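Local coordinates for protein titin (Homo sapiens, PDB 1WAA) that acts as a giant elastic scaffold of the muscle sarcomere, represented by one immunoglobulin I-set domain of its I-band spring, at residues Val17-Thr22 with Cys67-Thr72; Glu26-Glu31 with Gly57-Leu62. One frame throughout, in Å; residues are numbered along the deposited sequence.

Contact 1 of 2, residues Val17-Thr22 with Cys67-Thr72; sequences VFVGET and CQLGMT
Gly-20 and Glu-21, at the turn that leads from strand 15-18 to strand 23-29, clasp Cys-67 at one end of an immunoglobulin I-set beta sandwich. In the usual strand lettering this is the A'-B turn, set against the loop that connects strand E (59-64) to strand F (73-79).

The backbone bonds form a reciprocal pair. Gly-20 N gives its hydrogen to Cys-67 O at 2.7 Å, in the plane of the carbonyl and nearly straight at 166°. In return Cys-67 N reaches Glu-21 O at 3.0 Å, so both polar backbone groups of the cysteine are engaged by the turn. The same carbonyl, Cys-67 O, also receives a CA-H...O contact from Val-19 CA at 3.4 Å. Within the turn, Glu-21 N bonds to Phe-18 O and closes a type II beta turn; Gly-20, at its third position, has a phi of 93°, an angle that suits glycine.

Apolar packing brackets these bonds. On the inner side, Val-17 CG1 lies 3.7 Å from Cys-67 CB, while the valine also rests on Leu-88 and Val-90 of strand 82-91. Toward the surface Val-19 CG2 meets Leu-69 CD1 at 3.5 Å, at the start of the 3-10 turn 69-71.

The other branch of Val-19 makes a polar-apolar van der Waals contact instead. With chi1 at 171°, it is directed to Gln-68, whose chain crosses the valine at about a right angle and folds back at chi2, bringing its amide OE1 3.6 Å from Val-19 CG1.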
# COMPACT_ATOMS: atom_id res chain seq x y z
N VAL C 17 0.71 -14.75 27.75
CA VAL C 17 2.11 -14.61 27.42
C VAL C 17 2.89 -14.63 28.74
O VAL C 17 2.38 -14.14 29.72
CB VAL C 17 2.37 -13.28 26.62
CG1 VAL C 17 2.13 -12.01 27.47
CG2 VAL C 17 3.74 -13.25 26.02
N PHE C 18 4.09 -15.22 28.73
CA PHE C 18 4.96 -15.21 29.91
C PHE C 18 5.82 -13.94 29.88
O PHE C 18 6.04 -13.34 28.82
CB PHE C 18 5.86 -16.46 29.95
CG PHE C 18 5.11 -17.75 30.19
CD1 PHE C 18 4.94 -18.67 29.17
CD2 PHE C 18 4.54 -18.02 31.44
CE1 PHE C 18 4.25 -19.87 29.39
CE2 PHE C 18 3.85 -19.22 31.66
CZ PHE C 18 3.70 -20.13 30.62
N VAL C 19 6.31 -13.57 31.05
CA VAL C 19 7.06 -12.33 31.16
C VAL C 19 8.25 -12.37 30.23
O VAL C 19 9.00 -13.35 30.20
CB VAL C 19 7.52 -12.15 32.61
CG1 VAL C 19 8.48 -10.96 32.77
CG2 VAL C 19 6.32 -11.95 33.54
N GLY C 20 8.42 -11.31 29.47
CA GLY C 20 9.56 -11.16 28.58
C GLY C 20 9.30 -11.66 27.17
O GLY C 20 10.07 -11.39 26.25
N GLU C 21 8.23 -12.41 26.98
CA GLU C 21 7.90 -12.90 25.64
C GLU C 21 7.06 -11.87 24.90
O GLU C 21 6.66 -10.84 25.46
CB GLU C 21 7.15 -14.23 25.73
CG GLU C 21 7.99 -15.39 26.26
CD GLU C 21 9.12 -15.80 25.33
OE1 GLU C 21 10.33 -15.68 25.70
OE2 GLU C 21 8.82 -16.27 24.19
N THR C 22 6.77 -12.12 23.62
CA THR C 22 5.96 -11.15 22.87
C THR C 22 4.54 -11.70 22.60
O THR C 22 4.32 -12.90 22.41
CB THR C 22 6.68 -10.62 21.57
OG1 THR C 22 5.90 -10.81 20.39
CG2 THR C 22 8.04 -11.22 21.35
N CYS C 67 6.85 -8.40 27.15
CA CYS C 67 5.66 -8.24 28.00
C CYS C 67 5.98 -8.38 29.48
O CYS C 67 6.79 -9.21 29.88
CB CYS C 67 4.61 -9.26 27.62
SG CYS C 67 3.78 -8.77 26.06
N GLN C 68 5.33 -7.52 30.27
CA GLN C 68 5.53 -7.46 31.72
C GLN C 68 4.17 -7.64 32.44
O GLN C 68 3.11 -7.43 31.86
CB GLN C 68 6.20 -6.12 32.10
CG GLN C 68 7.59 -5.93 31.45
CD GLN C 68 8.64 -6.96 31.89
OE1 GLN C 68 8.70 -7.33 33.07
NE2 GLN C 68 9.48 -7.43 30.97
N LEU C 69 4.25 -8.07 33.69
CA LEU C 69 3.07 -8.36 34.51
C LEU C 69 2.04 -7.22 34.56
O LEU C 69 0.83 -7.46 34.52
CB LEU C 69 3.53 -8.66 35.94
CG LEU C 69 3.30 -10.08 36.49
CD1 LEU C 69 3.50 -11.19 35.47
CD2 LEU C 69 4.25 -10.30 37.67
N GLY C 70 2.53 -6.00 34.66
CA GLY C 70 1.66 -4.82 34.77
C GLY C 70 0.85 -4.57 33.50
O GLY C 70 -0.14 -3.84 33.52
N MET C 71 1.26 -5.17 32.40
CA MET C 71 0.53 -4.99 31.12
C MET C 71 -0.78 -5.80 31.02
O MET C 71 -1.57 -5.58 30.10
CB MET C 71 1.45 -5.35 29.96
CG MET C 71 2.64 -4.37 29.85
SD MET C 71 3.83 -4.92 28.67
CE MET C 71 2.91 -5.15 27.19
N THR C 72 -1.00 -6.74 31.94
CA THR C 72 -2.23 -7.56 31.95
C THR C 72 -3.48 -6.65 31.96
O THR C 72 -3.57 -5.69 32.74
CB THR C 72 -2.23 -8.50 33.18
OG1 THR C 72 -1.07 -9.33 33.14
CG2 THR C 72 -3.45 -9.41 33.23

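Contact 2 of 2, residues Glu26-Glu31 with Gly57-Leu62; sequences EIELSE and GKKHIL. With ZN (zinc ion), chain B.
Glu-28 reaches out with an all-extended chain (chi1 -175°) while Lys-59 beside it bends at chi2 and again further out, and this curl delivers NZ to Glu-28 OE2 at 3.1 Å. The ammonium meets the anti side of that oxygen, 15° out of the carboxylate plane. The other oxygen, OE1, forms a longer salt bridge of 3.5 Å with Lys-58 NZ, so one carboxylate is shared by two lysines. The strongest polar partner of Lys-59 NZ is an acidic side chain of a neighbouring protein chain, with which it forms a salt bridge. Glu-26 takes chi1 55°, wedging CG between its own N and carbonyl carbon; its carboxylate chelates the zinc ion unevenly, with OE1 at 2.2 Å and OE2 at 2.6 Å. Water and two side chains of that neighbouring chain complete the site, making it an intermolecular bridge.

Glu-26, Glu-28 and Lys-59 stand on the outer face of antiparallel strands 23-29 and 59-64, the B-E pair central to the ABED sheet of the immunoglobulin sandwich, with Lys-58 just before the second strand. Ile-27 and His-60 form the hydrogen-bonded pair: Ile-27 N to His-60 O spans 3.0 Å, and His-60 N to Ile-27 O spans 2.9 Å. Leu-29 N continues the register to Lys-58 O. On the inner face Ile-27 and the His-60 ring meet Phe-77 of the opposing sheet, which Leu-29 also touches. Leu-29 CD2 lies obliquely 3.6 Å from His-60 CE1 and equally near ND1, a buried nitrogen without a polar partner.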
# COMPACT_ATOMS: atom_id res chain seq x y z
N GLU C 26 -4.50 -9.75 16.60
CA GLU C 26 -4.95 -9.51 15.22
C GLU C 26 -6.46 -9.46 15.17
O GLU C 26 -7.15 -10.15 15.91
CB GLU C 26 -4.43 -10.54 14.18
CG GLU C 26 -4.74 -11.97 14.49
CD GLU C 26 -4.92 -12.90 13.28
OE1 GLU C 26 -4.96 -14.12 13.52
OE2 GLU C 26 -5.06 -12.49 12.07
N ILE C 27 -6.91 -8.59 14.30
CA ILE C 27 -8.33 -8.39 14.05
C ILE C 27 -8.50 -8.18 12.54
O ILE C 27 -7.63 -7.58 11.87
CB ILE C 27 -8.86 -7.17 14.87
CG1 ILE C 27 -10.34 -6.90 14.60
CG2 ILE C 27 -8.06 -5.90 14.61
CD1 ILE C 27 -10.90 -5.74 15.39
N GLU C 28 -9.60 -8.70 12.01
CA GLU C 28 -9.90 -8.52 10.59
C GLU C 28 -11.18 -7.71 10.45
O GLU C 28 -12.19 -7.99 11.10
CB GLU C 28 -10.07 -9.85 9.89
CG GLU C 28 -10.28 -9.67 8.40
CD GLU C 28 -10.28 -10.99 7.64
OE1 GLU C 28 -11.31 -11.30 6.99
OE2 GLU C 28 -9.26 -11.76 7.69
N LEU C 29 -11.12 -6.69 9.61
CA LEU C 29 -12.28 -5.81 9.38
C LEU C 29 -12.97 -6.22 8.07
O LEU C 29 -12.45 -7.06 7.32
CB LEU C 29 -11.80 -4.39 9.24
CG LEU C 29 -11.70 -3.52 10.51
CD1 LEU C 29 -11.55 -4.31 11.81
CD2 LEU C 29 -10.59 -2.47 10.39
N SER C 30 -14.13 -5.63 7.82
CA SER C 30 -14.90 -5.93 6.61
C SER C 30 -14.32 -5.25 5.36
O SER C 30 -14.71 -5.57 4.24
CB SER C 30 -16.37 -5.51 6.77
OG SER C 30 -16.48 -4.13 7.04
N GLU C 31 -13.40 -4.31 5.55
CA GLU C 31 -12.81 -3.57 4.43
C GLU C 31 -11.34 -3.32 4.65
O GLU C 31 -10.89 -3.14 5.79
CB GLU C 31 -13.51 -2.21 4.28
CG GLU C 31 -14.98 -2.31 3.88
CD GLU C 31 -15.17 -2.55 2.39
OE1 GLU C 31 -14.31 -2.06 1.56
OE2 GLU C 31 -16.18 -3.22 2.00
N GLY C 57 -4.13 -4.77 4.30
CA GLY C 57 -5.47 -5.03 3.76
C GLY C 57 -6.47 -4.94 4.90
O GLY C 57 -6.49 -3.95 5.65
N LYS C 58 -7.24 -6.00 5.07
CA LYS C 58 -8.30 -6.03 6.09
C LYS C 58 -7.79 -6.36 7.48
O LYS C 58 -8.56 -6.31 8.46
CB LYS C 58 -9.34 -7.09 5.71
CG LYS C 58 -10.15 -6.71 4.50
CD LYS C 58 -11.33 -7.63 4.32
CE LYS C 58 -10.96 -8.87 3.53
NZ LYS C 58 -11.91 -9.99 3.75
N LYS C 59 -6.51 -6.68 7.57
CA LYS C 59 -5.90 -7.10 8.82
C LYS C 59 -5.26 -5.95 9.59
O LYS C 59 -4.62 -5.08 9.00
CB LYS C 59 -4.81 -8.13 8.53
CG LYS C 59 -5.36 -9.44 8.06
CD LYS C 59 -5.98 -10.22 9.21
CE LYS C 59 -5.66 -11.69 9.10
NZ LYS C 59 -6.83 -12.51 9.42
N HIS C 60 -5.47 -5.97 10.89
CA HIS C 60 -4.75 -5.06 11.78
C HIS C 60 -4.07 -5.91 12.85
O HIS C 60 -4.69 -6.79 13.44
CB HIS C 60 -5.68 -4.05 12.43
CG HIS C 60 -6.02 -2.90 11.51
ND1 HIS C 60 -7.02 -2.99 10.56
CD2 HIS C 60 -5.50 -1.65 11.41
CE1 HIS C 60 -7.10 -1.84 9.91
NE2 HIS C 60 -6.20 -1.01 10.41
N ILE C 61 -2.79 -5.62 13.08
CA ILE C 61 -2.01 -6.38 14.06
C ILE C 61 -1.23 -5.45 14.99
O ILE C 61 -0.76 -4.38 14.58
CB ILE C 61 -1.04 -7.33 13.29
CG1 ILE C 61 -1.83 -8.46 12.59
CG2 ILE C 61 0.06 -7.94 14.20
CD1 ILE C 61 -1.12 -9.04 11.39
N LEU C 62 -1.16 -5.90 16.23
CA LEU C 62 -0.43 -5.25 17.31
C LEU C 62 0.57 -6.27 17.85
O LEU C 62 0.20 -7.41 18.16
CB LEU C 62 -1.39 -4.85 18.44
CG LEU C 62 -0.66 -4.23 19.64
CD1 LEU C 62 -0.07 -2.84 19.31
CD2 LEU C 62 -1.55 -4.11 20.88
ZN ZN B . -5.47 -15.01 11.60
O HOH W 1 -8.63 -2.27 7.20
O HOH W 2 -7.54 -15.03 11.41

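In the fold
The two contacts lie on opposite sides of the domain centre, with centres about 23 Å apart, and contact 2 is nested along the chain inside the loop closed by contact 1. Contact 2 is largely buried and joins two neighbouring strands within one sheet, its interior face mostly apolar apart from a histidine ring, its outer face rich in charged groups. Contact 1 is only partly buried and links a turn to a connecting loop at one end of the sandwich, relying on reciprocal backbone bonds and small apolar patches, without a salt bridge. Strand 23-29 follows directly from the turn in 17-22, and strand 59-64 runs on toward loop 67-72, so the two contacts involve neighbouring parts of the chain but hold different elements.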